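Side-chain contacts in LRA-12 (Uncultured bacterium, PDB 5AEB), which hydrolyses beta-lactam antibiotics, carbapenems probably among them, as a class B3 metallo-beta-lactamase with two zinc ions: residues L61-K64 with N65-A69; T83-Y87 with D88-A92; I189-E192 with K193-E197. All coordinates share one frame; numbering follows the deposited sequence.

Contact 1: residues L61-K64 with N65-A69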
loop_
_atom_site.group_PDB
_atom_site.type_symbol
_atom_site.label_atom_id
_atom_site.label_comp_id
_atom_site.label_asym_id
_atom_site.label_seq_id
_atom_site.Cartn_x
_atom_site.Cartn_y
_atom_site.Cartn_z
ATOM N N LEU A 61 8.746 -14.914 3.009
ATOM C CA LEU A 61 8.380 -16.312 2.674
ATOM C C LEU A 61 6.956 -16.457 2.098
ATOM O O LEU A 61 6.772 -17.052 1.033
ATOM C CB LEU A 61 8.570 -17.242 3.877
ATOM C CG LEU A 61 8.132 -18.725 3.784
ATOM C CD1 LEU A 61 8.751 -19.447 2.568
ATOM C CD2 LEU A 61 8.454 -19.447 5.100
ATOM N N GLN A 62 5.961 -15.903 2.801
ATOM C CA GLN A 62 4.568 -15.993 2.373
ATOM C C GLN A 62 4.365 -15.358 1.011
ATOM O O GLN A 62 3.640 -15.890 0.200
ATOM C CB GLN A 62 3.661 -15.235 3.343
ATOM C CG GLN A 62 3.257 -15.979 4.582
ATOM C CD GLN A 62 2.506 -15.046 5.505
ATOM O OE1 GLN A 62 1.435 -14.543 5.147
ATOM N NE2 GLN A 62 3.082 -14.762 6.671
ATOM N N ILE A 63 4.947 -14.180 0.813
ATOM C CA ILE A 63 4.848 -13.453 -0.457
ATOM C C ILE A 63 5.375 -14.278 -1.648
ATOM O O ILE A 63 4.658 -14.463 -2.644
ATOM C CB ILE A 63 5.533 -12.064 -0.362
ATOM C CG1 ILE A 63 4.737 -11.176 0.583
ATOM C CG2 ILE A 63 5.648 -11.410 -1.748
ATOM C CD1 ILE A 63 5.557 -10.096 1.261
ATOM N N LYS A 64 6.598 -14.806 -1.509
ATOM C CA LYS A 64 7.186 -15.673 -2.533
ATOM C C LYS A 64 6.271 -16.871 -2.789
ATOM O O LYS A 64 6.040 -17.223 -3.948
ATOM C CB LYS A 64 8.595 -16.173 -2.153
ATOM C CG LYS A 64 9.549 -15.107 -1.613
ATOM C CD LYS A 64 11.005 -15.216 -2.092
ATOM C CE LYS A 64 11.713 -16.535 -1.825
ATOM N NZ LYS A 64 12.739 -16.428 -0.752
ATOM N N ASN A 65 5.745 -17.468 -1.716
ATOM C CA ASN A 65 4.874 -18.648 -1.822
ATOM C C ASN A 65 3.566 -18.309 -2.518
ATOM O O ASN A 65 3.105 -19.071 -3.377
ATOM C CB ASN A 65 4.548 -19.232 -0.448
ATOM C CG ASN A 65 5.702 -20.009 0.154
ATOM O OD1 ASN A 65 6.656 -20.397 -0.540
ATOM N ND2 ASN A 65 5.628 -20.232 1.465
ATOM N N ASN A 66 2.962 -17.181 -2.114
ATOM C CA ASN A 66 1.709 -16.711 -2.701
ATOM C C ASN A 66 1.824 -16.482 -4.196
ATOM O O ASN A 66 0.954 -16.883 -4.955
ATOM C CB ASN A 66 1.209 -15.437 -2.002
ATOM C CG ASN A 66 0.773 -15.682 -0.579
ATOM O OD1 ASN A 66 0.574 -16.826 -0.176
ATOM N ND2 ASN A 66 0.625 -14.606 0.199
ATOM N N ILE A 67 2.913 -15.856 -4.623
ATOM C CA ILE A 67 3.146 -15.599 -6.041
ATOM C C ILE A 67 3.256 -16.918 -6.819
ATOM O O ILE A 67 2.672 -17.057 -7.913
ATOM C CB ILE A 67 4.421 -14.765 -6.266
ATOM C CG1 ILE A 67 4.270 -13.354 -5.692
ATOM C CG2 ILE A 67 4.755 -14.699 -7.751
ATOM C CD1 ILE A 67 5.595 -12.626 -5.537
ATOM N N LYS A 68 4.007 -17.863 -6.234
ATOM C CA LYS A 68 4.200 -19.210 -6.768
ATOM C C LYS A 68 2.863 -19.934 -6.898
ATOM O O LYS A 68 2.552 -20.477 -7.964
ATOM C CB LYS A 68 5.130 -20.026 -5.853
ATOM C CG LYS A 68 6.093 -20.931 -6.596
ATOM C CD LYS A 68 7.032 -21.666 -5.641
ATOM C CE LYS A 68 6.780 -23.164 -5.694
ATOM N NZ LYS A 68 7.059 -23.665 -7.086
ATOM N N ALA A 69 2.090 -19.907 -5.803
ATOM C CA ALA A 69 0.770 -20.538 -5.692
ATOM C C ALA A 69 -0.233 -20.071 -6.733
ATOM O O ALA A 69 -1.114 -20.820 -7.125
ATOM C CB ALA A 69 0.204 -20.355 -4.293
HETATM O O HOH W 1 -0.299 -14.818 3.190
#
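Ile63 and Ile67 meet one helical turn apart, and their methyls make the apolar part of this contact. CG2 of Ile63 lies 4.0 Å from CD1 of Ile67. In Ile67 CG1 stands anti to its carbonyl carbon (chi1 -66°), which lays CG1 and CD1 back over the preceding turn. Ile63 also packs on Thr54 and on Ile96 of helix 93-100, so this face of the helix is buried. A second pairing lies on the exposed side. There CD1 of Leu61 approaches ND2 of Asn65 at 3.4 Å, a plain van der Waals touch.

The polar contact between side chains runs through a water. Water 1 lies 2.6 Å from Gln62 OE1, to which it probably donates, and accepts from Asn66 ND2 at 3.1 Å. It thus joins two amides that do not bond directly. ND2 of Asn66 also donates to the carbonyl oxygen of Ile33, so the buried amide nitrogen has two acceptors and its rotation is probably fixed.

The backbone bonds are regular. Asn66 N reaches Gln62 O at 2.7 Å, and Ile67 N reaches Ile63 O at 3.0 Å. Asn65 N and Lys68 N bond likewise to Leu61 O and Lys64 O. This i to i+4 pattern is that of an alpha-helix, here the crossover helix 60-69 of the beta-alpha-beta unit between parallel strands 48-52 and 77-81.

Contact 2: residues T83-Y87 with D88-A92. With ZN (zinc ion), chain D; ZN (zinc ion), chain C.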
loop_
_atom_site.group_PDB
_atom_site.type_symbol
_atom_site.label_atom_id
_atom_site.label_comp_id
_atom_site.label_asym_id
_atom_site.label_seq_id
_atom_site.Cartn_x
_atom_site.Cartn_y
_atom_site.Cartn_z
ATOM N N THR A 83 2.637 1.931 -0.758
ATOM C CA THR A 83 1.727 3.042 -0.486
ATOM C C THR A 83 2.158 3.935 0.698
ATOM O O THR A 83 1.514 4.973 0.971
ATOM C CB THR A 83 0.332 2.492 -0.216
ATOM O OG1 THR A 83 0.434 1.490 0.812
ATOM C CG2 THR A 83 -0.225 1.842 -1.522
ATOM N N GLN A 84 3.245 3.566 1.382
ATOM C CA GLN A 84 3.392 3.992 2.755
ATOM C C GLN A 84 4.716 3.501 3.326
ATOM O O GLN A 84 4.891 2.285 3.451
ATOM C CB GLN A 84 2.293 3.211 3.553
ATOM C CG GLN A 84 1.573 4.001 4.543
ATOM C CD GLN A 84 0.883 3.132 5.543
ATOM O OE1 GLN A 84 1.457 2.856 6.626
ATOM N NE2 GLN A 84 -0.385 2.709 5.221
ATOM N N ALA A 85 5.574 4.395 3.818
ATOM C CA ALA A 85 6.836 3.907 4.394
ATOM C C ALA A 85 6.762 3.598 5.898
ATOM O O ALA A 85 7.338 4.310 6.730
ATOM C CB ALA A 85 7.984 4.862 4.086
ATOM N N HIS A 86 6.015 2.554 6.246
ATOM C CA HIS A 86 5.951 2.059 7.606
ATOM C C HIS A 86 6.333 0.623 7.576
ATOM O O HIS A 86 6.105 -0.047 6.584
ATOM C CB HIS A 86 4.545 2.168 8.199
ATOM C CG HIS A 86 4.209 3.527 8.767
ATOM N ND1 HIS A 86 2.931 3.937 8.955
ATOM C CD2 HIS A 86 5.027 4.577 9.183
ATOM C CE1 HIS A 86 2.947 5.195 9.450
ATOM N NE2 HIS A 86 4.231 5.571 9.611
ATOM N N TYR A 87 6.846 0.139 8.706
ATOM C CA TYR A 87 7.392 -1.218 8.806
ATOM C C TYR A 87 6.387 -2.317 8.501
ATOM O O TYR A 87 6.793 -3.397 8.079
ATOM C CB TYR A 87 8.029 -1.469 10.185
ATOM C CG TYR A 87 7.033 -1.659 11.311
ATOM C CD1 TYR A 87 6.489 -0.561 11.983
ATOM C CD2 TYR A 87 6.606 -2.938 11.684
ATOM C CE1 TYR A 87 5.564 -0.728 13.012
ATOM C CE2 TYR A 87 5.686 -3.121 12.712
ATOM C CZ TYR A 87 5.169 -2.024 13.378
ATOM O OH TYR A 87 4.238 -2.215 14.405
ATOM N N ASP A 88 5.101 -2.050 8.729
ATOM C CA ASP A 88 4.041 -3.021 8.411
ATOM C C ASP A 88 3.774 -3.163 6.882
ATOM O O ASP A 88 3.099 -4.094 6.463
ATOM C CB ASP A 88 2.714 -2.789 9.232
ATOM C CG ASP A 88 2.125 -1.385 9.076
ATOM O OD1 ASP A 88 2.930 -0.389 9.033
ATOM O OD2 ASP A 88 0.853 -1.264 8.994
ATOM N N HIS A 89 4.352 -2.271 6.072
ATOM C CA HIS A 89 4.239 -2.357 4.610
ATOM C C HIS A 89 5.541 -2.394 3.871
ATOM O O HIS A 89 5.538 -2.535 2.636
ATOM C CB HIS A 89 3.362 -1.232 4.086
ATOM C CG HIS A 89 2.108 -1.041 4.904
ATOM N ND1 HIS A 89 1.035 -1.813 4.748
ATOM C CD2 HIS A 89 1.823 -0.164 5.951
ATOM C CE1 HIS A 89 0.082 -1.432 5.632
ATOM N NE2 HIS A 89 0.576 -0.430 6.376
ATOM N N LEU A 90 6.658 -2.281 4.613
ATOM C CA LEU A 90 8.015 -2.320 4.019
ATOM C C LEU A 90 8.954 -3.288 4.726
ATOM O O LEU A 90 10.134 -3.384 4.375
ATOM C CB LEU A 90 8.654 -0.932 4.065
ATOM C CG LEU A 90 8.193 0.168 3.114
ATOM C CD1 LEU A 90 9.080 1.386 3.291
ATOM C CD2 LEU A 90 8.288 -0.304 1.685
ATOM N N GLY A 91 8.427 -3.994 5.726
ATOM C CA GLY A 91 9.211 -4.950 6.500
ATOM C C GLY A 91 10.090 -5.880 5.669
ATOM O O GLY A 91 11.281 -6.068 5.996
ATOM N N ALA A 92 9.544 -6.435 4.583
ATOM C CA ALA A 92 10.298 -7.406 3.758
ATOM C C ALA A 92 10.740 -6.858 2.403
ATOM O O ALA A 92 11.165 -7.623 1.520
ATOM C CB ALA A 92 9.509 -8.704 3.570
HETATM ZN ZN ZN D . 1.227 3.277 8.371
HETATM ZN ZN ZN C . -0.277 0.024 8.050
HETATM O O HOH W 2 -1.420 1.524 8.053
HETATM O O HOH W 3 0.755 1.499 8.740
#
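Gln84 puts an amide oxygen on a zinc ion, in a place where most metallo-beta-lactamases have a histidine. Its OE1 lies 1.8 Å from the zinc of chain D. The same oxygen comes 3.1 Å from CD2 of His89, with amide and ring planes 67° apart. His86 binds this zinc through ND1 at 1.9 Å, and His161 completes its protein ligands.

Asp88 and His89 hold the zinc of chain C, through OD2 at 2.0 Å and through NE2; His227 is their partner. CG of Asp88 sits between its backbone N and carbonyl carbon (chi1 56°). This folds the carboxylate back alongside His86, and OD1 touches His86 CB at 3.1 Å. OD1 also accepts a weak bond from water 3, which bridges both zincs. Water 2 is bound to the zinc of chain C and accepts from Gln84 NE2 at 3.2 Å.

The turn is held by His86 O, which takes His89 N at 2.9 Å and, weakly, Leu90 N. Away from the metals, CD1 of Leu90 packs on Ala85. This is the QxHxDH variant of the HxHxDH zinc motif of the metallo-beta-lactamase fold, at the di-zinc active site.

Contact 3: residues I189-E192 with K193-E197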
loop_
_atom_site.group_PDB
_atom_site.type_symbol
_atom_site.label_atom_id
_atom_site.label_comp_id
_atom_site.label_asym_id
_atom_site.label_seq_id
_atom_site.Cartn_x
_atom_site.Cartn_y
_atom_site.Cartn_z
ATOM N N ILE A 189 -4.735 8.614 10.952
ATOM C CA ILE A 189 -3.821 9.400 11.762
ATOM C C ILE A 189 -3.123 8.500 12.769
ATOM O O ILE A 189 -3.758 7.714 13.507
ATOM C CB ILE A 189 -4.548 10.554 12.480
ATOM C CG1 ILE A 189 -5.149 11.508 11.437
ATOM C CG2 ILE A 189 -3.621 11.266 13.475
ATOM C CD1 ILE A 189 -6.128 12.487 12.031
ATOM N N VAL A 190 -1.815 8.647 12.810
ATOM C CA VAL A 190 -0.965 7.738 13.541
ATOM C C VAL A 190 -0.612 8.326 14.919
ATOM O O VAL A 190 -0.334 7.587 15.855
ATOM C CB VAL A 190 0.292 7.424 12.676
ATOM C CG1 VAL A 190 1.497 7.025 13.510
ATOM C CG2 VAL A 190 -0.029 6.352 11.655
ATOM N N ILE A 191 -0.619 9.649 15.023
ATOM C CA ILE A 191 -0.228 10.340 16.253
ATOM C C ILE A 191 -1.367 10.424 17.270
ATOM O O ILE A 191 -2.548 10.411 16.917
ATOM C CB ILE A 191 0.323 11.762 15.983
ATOM C CG1 ILE A 191 -0.373 12.401 14.773
ATOM C CG2 ILE A 191 1.815 11.681 15.728
ATOM C CD1 ILE A 191 -0.989 13.763 14.995
ATOM N N GLU A 192 -1.011 10.521 18.540
ATOM C CA GLU A 192 -2.021 10.680 19.589
ATOM C C GLU A 192 -2.269 12.140 19.948
ATOM O O GLU A 192 -3.266 12.456 20.570
ATOM C CB GLU A 192 -1.657 9.836 20.817
ATOM C CG GLU A 192 -1.741 8.343 20.523
ATOM C CD GLU A 192 -0.846 7.495 21.409
ATOM O OE1 GLU A 192 0.376 7.773 21.500
ATOM O OE2 GLU A 192 -1.367 6.532 22.016
ATOM N N LYS A 193 -1.370 13.025 19.528
ATOM C CA LYS A 193 -1.462 14.450 19.856
ATOM C C LYS A 193 -2.071 15.301 18.733
ATOM O O LYS A 193 -2.397 14.788 17.662
ATOM C CB LYS A 193 -0.090 14.994 20.302
ATOM C CG LYS A 193 1.026 14.921 19.261
ATOM C CD LYS A 193 2.358 15.399 19.832
ATOM C CE LYS A 193 3.108 14.283 20.543
ATOM N NZ LYS A 193 4.055 14.786 21.579
ATOM N N LYS A 194 -2.243 16.594 19.011
ATOM C CA LYS A 194 -2.754 17.572 18.053
ATOM C C LYS A 194 -1.732 17.819 16.947
ATOM O O LYS A 194 -0.521 17.774 17.202
ATOM C CB LYS A 194 -3.022 18.905 18.765
ATOM C CG LYS A 194 -4.477 19.214 19.063
ATOM C CD LYS A 194 -5.061 18.303 20.133
ATOM C CE LYS A 194 -6.582 18.247 20.037
ATOM N NZ LYS A 194 -7.082 17.212 20.976
ATOM N N PHE A 195 -2.218 18.118 15.745
ATOM C CA PHE A 195 -1.359 18.429 14.601
ATOM C C PHE A 195 -0.332 19.508 14.904
ATOM O O PHE A 195 0.850 19.374 14.529
ATOM C CB PHE A 195 -2.196 18.870 13.395
ATOM C CG PHE A 195 -2.956 17.753 12.740
ATOM C CD1 PHE A 195 -2.341 16.540 12.464
ATOM C CD2 PHE A 195 -4.275 17.934 12.365
ATOM C CE1 PHE A 195 -3.042 15.514 11.851
ATOM C CE2 PHE A 195 -4.977 16.915 11.750
ATOM C CZ PHE A 195 -4.361 15.704 11.487
ATOM N N SER A 196 -0.784 20.557 15.593
ATOM C CA SER A 196 0.058 21.704 15.957
ATOM C C SER A 196 1.275 21.338 16.801
ATOM O O SER A 196 2.225 22.099 16.849
ATOM C CB SER A 196 -0.772 22.761 16.689
ATOM O OG SER A 196 -1.122 22.311 17.991
ATOM N N GLU A 197 1.240 20.185 17.457
ATOM C CA GLU A 197 2.338 19.734 18.299
ATOM C C GLU A 197 3.266 18.741 17.607
ATOM O O GLU A 197 4.201 18.260 18.214
ATOM C CB GLU A 197 1.793 19.114 19.585
ATOM C CG GLU A 197 0.958 20.071 20.422
ATOM C CD GLU A 197 0.276 19.383 21.583
ATOM O OE1 GLU A 197 0.341 18.138 21.662
ATOM O OE2 GLU A 197 -0.328 20.089 22.423
#
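Ile189 has CG1 anti to its carbonyl carbon (chi1 -62°) and an extended chi2 of 167°, and this carries CD1 out to the ring of Phe195. The ring comes to meet it because CG of Phe195 is likewise anti to its carbonyl carbon. The two side chains cross at about a right angle. The arrangement is a small hydrophobic cluster inside a loop of the metallo-beta-lactamase fold, between strand 178-184 and helix 204-216. The chain doubles back here, and residues six apart touch.

CD1 of Ile189 lies 3.7 Å from CZ of Phe195, the far end of the ring. Ile191 meets a different part of the same ring. Its CD1 is 4.0 Å from Phe195 CD1 and almost as near to CE1, again with the side chains roughly perpendicular. The two isoleucines thus share one ring through their terminal methyls. Both approaches are oblique to the ring.

Other parts of the fold enclose the cluster. The Phe195 ring also meets the rings of Tyr208, on helix 204-216, and His268, near the end of the chain. The backbone of Ile191 is hydrogen-bonded to that of Asn270. Phe195 itself begins the 3-10 segment 195-197, where Glu197 N bonds to Lys194 O at 3.0 Å. Within the loop, the methyl CD1 of Ile191 rests 3.2 Å from the backbone oxygen of Lys193.

The three contacts follow one another along the chain, with contact 2 at the di-zinc site. Contacts 1 and 3 lie on opposite sides of the chain's centre, their own centres about 37 Å apart. Contact 1 does not touch contact 2, though their nearest atoms are about 5 Å apart. The side chain of Ile63 is about 14 Å from a zinc ion. Contact 3 does reach contact 2: CE1 of the zinc ligand His86 packs 3.9 Å from CG2 of Val190, which also touches His161. The side chain of Ile189 lies about 10 Å from a zinc ion. The 189-197 loop therefore borders the metal site, while helix 60-69 lies farther back.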